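Local coordinates for putative 2OG-Fe(II) oxygenase family protein (Caulobacter crescentus CB15, PDB 3OOX), which probably acts as an iron(II)- and 2-oxoglutarate-dependent oxygenase that forms ethylene from 2-oxoglutarate and oxidises L-arginine, at residues S5-V10 against E31-A36; V10-Y15 against A36-Y41; F22-G27 against A150-L155. All coordinates share one frame; numbering follows the deposited sequence.

Contact 1: S5-V10 against E31-A36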
loop_
_atom_site.group_PDB
_atom_site.type_symbol
_atom_site.label_atom_id
_atom_site.label_comp_id
_atom_site.label_asym_id
_atom_site.label_seq_id
_atom_site.Cartn_x
_atom_site.Cartn_y
_atom_site.Cartn_z
ATOM N N SER A 5 -1.180 20.340 3.748
ATOM C CA SER A 5 -1.109 19.222 2.809
ATOM C C SER A 5 -1.089 19.703 1.363
ATOM O O SER A 5 -1.828 20.614 1.002
ATOM C CB SER A 5 -2.293 18.297 3.039
ATOM O OG SER A 5 -2.130 17.125 2.263
ATOM N N ALA A 6 -0.217 19.114 0.547
ATOM C CA ALA A 6 -0.059 19.478 -0.862
ATOM C C ALA A 6 -1.129 18.908 -1.790
ATOM O O ALA A 6 -1.238 19.328 -2.943
ATOM C CB ALA A 6 1.344 19.076 -1.368
ATOM N N ILE A 7 -1.927 17.968 -1.292
ATOM C CA ILE A 7 -2.907 17.285 -2.135
ATOM C C ILE A 7 -4.291 17.334 -1.496
ATOM O O ILE A 7 -4.498 16.769 -0.419
ATOM C CB ILE A 7 -2.532 15.815 -2.334
ATOM C CG1 ILE A 7 -1.158 15.686 -3.016
ATOM C CG2 ILE A 7 -3.602 15.092 -3.176
ATOM C CD1 ILE A 7 -0.728 14.239 -3.307
ATOM N N ASP A 8 -5.227 17.991 -2.177
ATOM C CA ASP A 8 -6.576 18.214 -1.649
ATOM C C ASP A 8 -7.381 16.917 -1.723
ATOM O O ASP A 8 -7.291 16.208 -2.730
ATOM C CB ASP A 8 -7.304 19.282 -2.472
ATOM C CG ASP A 8 -6.648 20.669 -2.383
ATOM O OD1 ASP A 8 -5.985 20.976 -1.368
ATOM O OD2 ASP A 8 -6.825 21.456 -3.338
ATOM N N PRO A 9 -8.131 16.581 -0.655
ATOM C CA PRO A 9 -8.938 15.357 -0.721
ATOM C C PRO A 9 -10.076 15.426 -1.745
ATOM O O PRO A 9 -10.610 16.523 -2.026
ATOM C CB PRO A 9 -9.484 15.184 0.700
ATOM C CG PRO A 9 -8.746 16.152 1.555
ATOM C CD PRO A 9 -8.127 17.186 0.687
ATOM N N VAL A 10 -10.399 14.267 -2.298
ATOM C CA VAL A 10 -11.555 14.058 -3.172
ATOM C C VAL A 10 -12.523 13.186 -2.377
ATOM O O VAL A 10 -12.157 12.142 -1.887
ATOM C CB VAL A 10 -11.163 13.361 -4.483
ATOM C CG1 VAL A 10 -12.407 13.070 -5.399
ATOM C CG2 VAL A 10 -10.114 14.184 -5.257
ATOM N N GLU A 31 -2.196 11.367 -11.800
ATOM C CA GLU A 31 -1.351 11.683 -12.943
ATOM C C GLU A 31 -0.302 12.756 -12.583
ATOM O O GLU A 31 0.836 12.700 -13.060
ATOM C CB GLU A 31 -2.170 12.102 -14.166
ATOM C CG GLU A 31 -1.289 12.219 -15.404
ATOM C CD GLU A 31 -2.037 12.535 -16.693
ATOM O OE1 GLU A 31 -3.280 12.442 -16.732
ATOM O OE2 GLU A 31 -1.350 12.856 -17.695
ATOM N N ARG A 32 -0.683 13.715 -11.744
ATOM C CA ARG A 32 0.205 14.822 -11.365
ATOM C C ARG A 32 1.266 14.383 -10.351
ATOM O O ARG A 32 2.439 14.738 -10.485
ATOM C CB ARG A 32 -0.629 15.981 -10.798
ATOM C CG ARG A 32 0.146 17.171 -10.226
ATOM C CD ARG A 32 0.997 17.886 -11.220
ATOM N NE ARG A 32 1.770 18.913 -10.512
ATOM C CZ ARG A 32 2.946 18.702 -9.909
ATOM N NH1 ARG A 32 3.539 17.492 -9.925
ATOM N NH2 ARG A 32 3.529 19.711 -9.267
ATOM N N TYR A 33 0.833 13.642 -9.335
ATOM C CA TYR A 33 1.647 13.405 -8.134
ATOM C C TYR A 33 1.971 11.925 -7.879
ATOM O O TYR A 33 2.823 11.636 -7.037
ATOM C CB TYR A 33 0.940 13.924 -6.887
ATOM C CG TYR A 33 0.757 15.428 -6.841
ATOM C CD1 TYR A 33 1.858 16.264 -6.747
ATOM C CD2 TYR A 33 -0.518 16.005 -6.875
ATOM C CE1 TYR A 33 1.708 17.654 -6.712
ATOM C CE2 TYR A 33 -0.674 17.397 -6.831
ATOM C CZ TYR A 33 0.440 18.194 -6.751
ATOM O OH TYR A 33 0.291 19.580 -6.708
ATOM N N GLY A 34 1.275 11.017 -8.570
ATOM C CA GLY A 34 1.311 9.594 -8.266
ATOM C C GLY A 34 0.520 9.206 -7.025
ATOM O O GLY A 34 0.531 8.048 -6.629
ATOM N N PHE A 35 -0.204 10.166 -6.460
ATOM C CA PHE A 35 -0.895 10.057 -5.168
ATOM C C PHE A 35 -2.248 10.748 -5.263
ATOM O O PHE A 35 -2.379 11.738 -5.978
ATOM C CB PHE A 35 -0.113 10.740 -4.035
ATOM C CG PHE A 35 0.922 9.858 -3.358
ATOM C CD1 PHE A 35 2.164 9.652 -3.942
ATOM C CD2 PHE A 35 0.661 9.242 -2.148
ATOM C CE1 PHE A 35 3.096 8.855 -3.349
ATOM C CE2 PHE A 35 1.618 8.470 -1.529
ATOM C CZ PHE A 35 2.848 8.286 -2.141
ATOM N N ALA A 36 -3.206 10.269 -4.468
ATOM C CA ALA A 36 -4.482 10.949 -4.264
ATOM C C ALA A 36 -4.901 10.769 -2.822
ATOM O O ALA A 36 -4.478 9.822 -2.153
ATOM C CB ALA A 36 -5.538 10.393 -5.203
HETATM O O HOH W 1 0.075 20.974 -4.542
#
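Ile7 is wedged between the aromatic ring of Tyr33 and the root of Phe35, and the two carbons of its longer branch divide the work. CG1 lies over one face of the Tyr33 ring, 3.9 Å from its CD2, while the terminal CD1 runs on to Phe35 CB at 3.6 Å. The Ile7 and Tyr33 side chains slide past one another in opposite directions, whereas Ile7 and Phe35 meet at about a right angle. In Ile7 the first torsion (chi1 -60°) turns CG1 back beside the backbone N, and an extended chi2 of -178° then carries CD1 across to Phe35. The other branch, CG2, makes only a loose approach to Ala36 CA.

Tyr33 is sandwiched, because CG of its neighbour Arg32 sits over the centre of the opposite face, 3.4 Å above the ring plane. Its hydroxyl does not reach the 5-10 segment directly; instead a water bridges the gap, 2.6 Å from Tyr33 OH and 2.6 Å from Ala6 O, to which it donates. Phe35 touches Ile7 through its CB alone. Its ring turns away to pack edge-to-face with His248 and against Ile220, and Tyr33 O lies in the ring plane at its edge.

Between the two aromatics Gly34, the first residue past helix 19-33, takes positive phi as the chain turns into strand 35-39. The arrangement belongs to a beta-alpha-beta crossover: the loop before strand 10-11 packs on the junction where the connecting helix passes into the neighbouring parallel strand, at the N-terminal side of the oxygenase fold.

Contact 2: V10-Y15 against A36-Y41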
loop_
_atom_site.group_PDB
_atom_site.type_symbol
_atom_site.label_atom_id
_atom_site.label_comp_id
_atom_site.label_asym_id
_atom_site.label_seq_id
_atom_site.Cartn_x
_atom_site.Cartn_y
_atom_site.Cartn_z
ATOM N N VAL A 10 -10.399 14.267 -2.298
ATOM C CA VAL A 10 -11.555 14.058 -3.172
ATOM C C VAL A 10 -12.523 13.186 -2.377
ATOM O O VAL A 10 -12.157 12.142 -1.887
ATOM C CB VAL A 10 -11.163 13.361 -4.483
ATOM C CG1 VAL A 10 -12.407 13.070 -5.399
ATOM C CG2 VAL A 10 -10.114 14.184 -5.257
ATOM N N SER A 11 -13.772 13.639 -2.208
ATOM C CA SER A 11 -14.721 12.900 -1.398
ATOM C C SER A 11 -15.224 11.638 -2.102
ATOM O O SER A 11 -15.719 11.709 -3.220
ATOM C CB SER A 11 -15.935 13.770 -1.032
ATOM O OG SER A 11 -16.849 12.993 -0.286
ATOM N N PHE A 12 -15.137 10.525 -1.387
ATOM C CA PHE A 12 -15.725 9.274 -1.828
ATOM C C PHE A 12 -17.250 9.405 -2.030
ATOM O O PHE A 12 -17.830 8.599 -2.733
ATOM C CB PHE A 12 -15.374 8.134 -0.869
ATOM C CG PHE A 12 -15.876 6.801 -1.324
ATOM C CD1 PHE A 12 -15.346 6.196 -2.458
ATOM C CD2 PHE A 12 -16.897 6.171 -0.663
ATOM C CE1 PHE A 12 -15.827 4.964 -2.902
ATOM C CE2 PHE A 12 -17.396 4.951 -1.119
ATOM C CZ PHE A 12 -16.856 4.356 -2.219
ATOM N N SER A 13 -17.896 10.412 -1.447
ATOM C CA SER A 13 -19.339 10.591 -1.673
ATOM C C SER A 13 -19.634 10.786 -3.175
ATOM O O SER A 13 -20.739 10.470 -3.652
ATOM C CB SER A 13 -19.855 11.767 -0.829
ATOM O OG SER A 13 -19.341 12.987 -1.315
ATOM N N LEU A 14 -18.648 11.276 -3.929
ATOM C CA LEU A 14 -18.790 11.481 -5.351
ATOM C C LEU A 14 -18.826 10.179 -6.150
ATOM O O LEU A 14 -19.279 10.183 -7.289
ATOM C CB LEU A 14 -17.690 12.397 -5.910
ATOM C CG LEU A 14 -17.681 13.819 -5.332
ATOM C CD1 LEU A 14 -16.445 14.557 -5.851
ATOM C CD2 LEU A 14 -18.951 14.660 -5.592
ATOM N N TYR A 15 -18.323 9.078 -5.587
ATOM C CA TYR A 15 -18.329 7.798 -6.293
ATOM C C TYR A 15 -19.755 7.438 -6.739
ATOM O O TYR A 15 -19.946 7.071 -7.891
ATOM C CB TYR A 15 -17.703 6.714 -5.409
ATOM C CG TYR A 15 -17.791 5.305 -5.972
ATOM C CD1 TYR A 15 -16.794 4.798 -6.789
ATOM C CD2 TYR A 15 -18.863 4.482 -5.654
ATOM C CE1 TYR A 15 -16.889 3.476 -7.301
ATOM C CE2 TYR A 15 -18.951 3.186 -6.129
ATOM C CZ TYR A 15 -17.978 2.687 -6.951
ATOM O OH TYR A 15 -18.117 1.383 -7.443
ATOM N N ALA A 36 -3.206 10.269 -4.468
ATOM C CA ALA A 36 -4.482 10.949 -4.264
ATOM C C ALA A 36 -4.901 10.769 -2.822
ATOM O O ALA A 36 -4.478 9.822 -2.153
ATOM C CB ALA A 36 -5.538 10.393 -5.203
ATOM N N VAL A 37 -5.745 11.683 -2.347
ATOM C CA VAL A 37 -6.284 11.617 -1.006
ATOM C C VAL A 37 -7.786 11.497 -1.138
ATOM O O VAL A 37 -8.410 12.338 -1.806
ATOM C CB VAL A 37 -5.936 12.868 -0.161
ATOM C CG1 VAL A 37 -6.569 12.766 1.249
ATOM C CG2 VAL A 37 -4.389 13.048 -0.091
ATOM N N LEU A 38 -8.334 10.468 -0.503
ATOM C CA LEU A 38 -9.758 10.112 -0.580
ATOM C C LEU A 38 -10.392 10.308 0.795
ATOM O O LEU A 38 -10.009 9.667 1.765
ATOM C CB LEU A 38 -9.916 8.662 -1.033
ATOM C CG LEU A 38 -11.344 8.152 -1.187
ATOM C CD1 LEU A 38 -11.918 8.802 -2.400
ATOM C CD2 LEU A 38 -11.345 6.647 -1.379
ATOM N N SER A 39 -11.361 11.225 0.878
ATOM C CA SER A 39 -12.071 11.508 2.129
ATOM C C SER A 39 -13.455 10.845 2.114
ATOM O O SER A 39 -13.886 10.318 1.080
ATOM C CB SER A 39 -12.196 13.010 2.290
ATOM O OG SER A 39 -12.927 13.564 1.214
ATOM N N ASP A 40 -14.102 10.813 3.277
ATOM C CA ASP A 40 -15.490 10.350 3.413
ATOM C C ASP A 40 -15.673 8.901 2.930
ATOM O O ASP A 40 -16.642 8.595 2.232
ATOM C CB ASP A 40 -16.457 11.276 2.664
ATOM C CG ASP A 40 -16.394 12.707 3.122
ATOM O OD1 ASP A 40 -16.183 12.950 4.338
ATOM O OD2 ASP A 40 -16.572 13.595 2.257
ATOM N N TYR A 41 -14.765 8.012 3.324
ATOM C CA TYR A 41 -14.886 6.592 2.928
ATOM C C TYR A 41 -16.052 5.977 3.676
ATOM O O TYR A 41 -16.508 6.511 4.699
ATOM C CB TYR A 41 -13.592 5.793 3.135
ATOM C CG TYR A 41 -12.925 5.850 4.514
ATOM C CD1 TYR A 41 -13.581 5.409 5.664
ATOM C CD2 TYR A 41 -11.615 6.312 4.648
ATOM C CE1 TYR A 41 -12.948 5.431 6.915
ATOM C CE2 TYR A 41 -10.977 6.335 5.888
ATOM C CZ TYR A 41 -11.644 5.891 7.017
ATOM O OH TYR A 41 -11.003 5.917 8.248
#
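Phe12 joins Asp40 and Leu38 through a side chain whose successive atoms meet different parts of the 36-41 segment. Its CB lies 3.3 Å from Ser39 O and 3.4 Å from Asp40 O, with Leu38 CD1 at 3.8 Å, a methyl that also lies 3.4 Å from Val10 O. Because CG is anti to the backbone N (chi1 -176°), the ring then heads out of the contact. On one side of it CD2 passes Asp40 O, which lies at the ring edge in its plane, and comes within 4.1 Å of Tyr41 CA; on the other, Phe12 CD1 approaches Leu38 CD2 at 4.2 Å.

The backbones run parallel and pair through three bonds: Val10 N to Val37 O, Ser39 N to Val10 O, and Phe12 N to Ser39 O. The last is nearly straight, with 170° at the hydrogen, and holds Phe12 just where the strand gives way to a turn.

On the face of Ser11 and Ser39, Ser11 OG donates to the anti lone pair of Asp40 OD2 at 2.6 Å and accepts from Ser13 N at 3.0 Å, a capping bond for the helix that follows. Replacing Ser11 with a valine is likely to leave both the Asp40 carboxylate and Ser13 N without this shared partner, so that the Asp40 side chain could turn more freely.

Strand 10-11 is one edge strand of the main sheet, with strand 35-39 between it and strand 227-231. Leu38 rests on Phe22 of helix 19-33, while the Phe12 side chain also touches Met141 and Lys144 of helix 127-152.

Contact 3: F22-G27 against A150-L155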
loop_
_atom_site.group_PDB
_atom_site.type_symbol
_atom_site.label_atom_id
_atom_site.label_comp_id
_atom_site.label_asym_id
_atom_site.label_seq_id
_atom_site.Cartn_x
_atom_site.Cartn_y
_atom_site.Cartn_z
ATOM N N PHE A 22 -15.705 12.252 -9.839
ATOM C CA PHE A 22 -14.850 11.446 -8.981
ATOM C C PHE A 22 -13.634 10.939 -9.757
ATOM O O PHE A 22 -12.491 11.135 -9.339
ATOM C CB PHE A 22 -15.659 10.272 -8.402
ATOM C CG PHE A 22 -14.891 9.405 -7.414
ATOM C CD1 PHE A 22 -14.462 9.924 -6.188
ATOM C CD2 PHE A 22 -14.643 8.072 -7.696
ATOM C CE1 PHE A 22 -13.796 9.135 -5.292
ATOM C CE2 PHE A 22 -13.964 7.293 -6.793
ATOM C CZ PHE A 22 -13.547 7.836 -5.588
ATOM N N ALA A 23 -13.883 10.286 -10.883
ATOM C CA ALA A 23 -12.822 9.736 -11.718
ATOM C C ALA A 23 -11.893 10.829 -12.255
ATOM O O ALA A 23 -10.677 10.684 -12.206
ATOM C CB ALA A 23 -13.415 8.904 -12.864
ATOM N N GLN A 24 -12.433 11.937 -12.733
ATOM C CA GLN A 24 -11.569 13.050 -13.179
ATOM C C GLN A 24 -10.677 13.616 -12.066
ATOM O O GLN A 24 -9.479 13.805 -12.273
ATOM C CB GLN A 24 -12.399 14.192 -13.771
ATOM C CG GLN A 24 -11.578 15.421 -14.224
ATOM C CD GLN A 24 -10.465 15.106 -15.231
ATOM O OE1 GLN A 24 -10.612 14.253 -16.115
ATOM N NE2 GLN A 24 -9.340 15.816 -15.100
ATOM N N GLU A 25 -11.258 13.932 -10.910
ATOM C CA GLU A 25 -10.479 14.543 -9.812
ATOM C C GLU A 25 -9.453 13.579 -9.221
ATOM O O GLU A 25 -8.283 13.949 -9.023
ATOM C CB GLU A 25 -11.395 15.069 -8.723
ATOM C CG GLU A 25 -12.267 16.218 -9.170
ATOM C CD GLU A 25 -13.049 16.834 -8.045
ATOM O OE1 GLU A 25 -12.844 16.463 -6.879
ATOM O OE2 GLU A 25 -13.868 17.727 -8.339
ATOM N N LEU A 26 -9.856 12.344 -8.959
ATOM C CA LEU A 26 -8.866 11.368 -8.498
ATOM C C LEU A 26 -7.782 11.105 -9.547
ATOM O O LEU A 26 -6.596 11.045 -9.223
ATOM C CB LEU A 26 -9.494 9.997 -8.129
ATOM C CG LEU A 26 -10.032 9.678 -6.735
ATOM C CD1 LEU A 26 -10.398 8.184 -6.699
ATOM C CD2 LEU A 26 -9.121 10.030 -5.533
ATOM N N GLY A 27 -8.191 10.877 -10.782
ATOM C CA GLY A 27 -7.254 10.588 -11.848
ATOM C C GLY A 27 -6.242 11.685 -12.038
ATOM O O GLY A 27 -5.049 11.423 -12.243
ATOM N N ALA A 150 -9.701 3.541 -14.184
ATOM C CA ALA A 150 -10.118 3.006 -15.505
ATOM C C ALA A 150 -10.897 4.047 -16.331
ATOM O O ALA A 150 -10.552 4.330 -17.481
ATOM C CB ALA A 150 -10.924 1.731 -15.305
ATOM N N THR A 151 -11.880 4.681 -15.702
ATOM C CA THR A 151 -12.659 5.719 -16.385
ATOM C C THR A 151 -11.771 6.917 -16.771
ATOM O O THR A 151 -11.888 7.471 -17.866
ATOM C CB THR A 151 -13.851 6.111 -15.511
ATOM O OG1 THR A 151 -14.729 4.978 -15.421
ATOM C CG2 THR A 151 -14.589 7.317 -16.072
ATOM N N TYR A 152 -10.853 7.307 -15.893
ATOM C CA TYR A 152 -9.941 8.409 -16.182
ATOM C C TYR A 152 -9.089 8.115 -17.411
ATOM O O TYR A 152 -8.854 9.013 -18.266
ATOM C CB TYR A 152 -9.055 8.697 -14.973
ATOM C CG TYR A 152 -8.083 9.826 -15.184
ATOM C CD1 TYR A 152 -8.508 11.156 -15.173
ATOM C CD2 TYR A 152 -6.725 9.558 -15.406
ATOM C CE1 TYR A 152 -7.615 12.189 -15.359
ATOM C CE2 TYR A 152 -5.830 10.583 -15.570
ATOM C CZ TYR A 152 -6.286 11.907 -15.560
ATOM O OH TYR A 152 -5.402 12.945 -15.746
ATOM N N LEU A 153 -8.676 6.856 -17.528
ATOM C CA LEU A 153 -7.863 6.373 -18.629
ATOM C C LEU A 153 -8.677 6.067 -19.884
ATOM O O LEU A 153 -8.129 5.566 -20.864
ATOM C CB LEU A 153 -7.101 5.108 -18.197
ATOM C CG LEU A 153 -6.013 5.334 -17.137
ATOM C CD1 LEU A 153 -5.470 3.987 -16.658
ATOM C CD2 LEU A 153 -4.880 6.172 -17.686
ATOM N N LYS A 154 -9.980 6.360 -19.849
ATOM C CA LYS A 154 -10.897 6.139 -20.989
ATOM C C LYS A 154 -11.032 4.666 -21.332
ATOM O O LYS A 154 -11.200 4.277 -22.505
ATOM C CB LYS A 154 -10.504 6.997 -22.196
ATOM C CG LYS A 154 -10.336 8.464 -21.837
ATOM C CD LYS A 154 -9.860 9.289 -23.029
ATOM C CE LYS A 154 -9.742 10.757 -22.668
ATOM N NZ LYS A 154 -11.098 11.407 -22.590
ATOM N N LEU A 155 -10.987 3.850 -20.285
ATOM C CA LEU A 155 -11.236 2.422 -20.343
ATOM C C LEU A 155 -12.658 2.106 -19.859
ATOM O O LEU A 155 -13.306 2.941 -19.226
ATOM C CB LEU A 155 -10.223 1.647 -19.456
ATOM C CG LEU A 155 -8.713 1.886 -19.699
ATOM C CD1 LEU A 155 -7.901 1.126 -18.668
ATOM C CD2 LEU A 155 -8.238 1.494 -21.116
HETATM O O HOH W 2 -6.744 15.456 -16.264
#
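Tyr152 lays one face of its ring flat on the backbone of Gly27, whose CA stands 3.5 Å from the ring centroid and 12° off the ring normal, a CH-pi contact. The extended first torsion of the tyrosine (CG anti to the backbone N, chi1 -180°) reaches the ring across to helix 19-33. A CB on Gly27 would clash with the ring, at about 2.1 Å from Tyr152 CG.

Gln24 starts out away from the tyrosine, but its bend at chi2 brings the amide back: OE1 comes to the ring edge, 3.7 Å from CE1 of Tyr152, the amide and ring planes 50° apart. A water lying in the ring plane joins the pair, accepting from Gln24 NE2 and donating to Tyr152 OH. The main polar partner of that hydroxyl is probably Glu31, one turn beyond Gly27. One residue before Tyr152, Thr151 directs CG2 at Ala23 CB, 3.8 Å away.

A Schellman motif, with Lys154 at positive phi, closes helix 127-152 just past these residues. The end of that long helix thus packs on helix 19-33, whose Phe22 and Leu26 in turn meet strands 10-11 and 35-39.

In the fold
From the N terminus, the chain runs through the loop before strand 10-11, that strand and a short helix, then helix 19-33, and returns along strand 35-39. Contact 1 closes this excursion between the entry loop and the end of helix 19-33; contact 2, continuing from it through the shared Val10 and Ala36, closes it again between the paired strands. Their segments alternate along the chain, so the two loops cross rather than nest. Contact 3 crosses both, spanning 123 residues to bring the end of helix 127-152 back onto helix 19-33. Together the three tie the edge of the main sheet, its crossover helix and the long helix beyond into one layered unit.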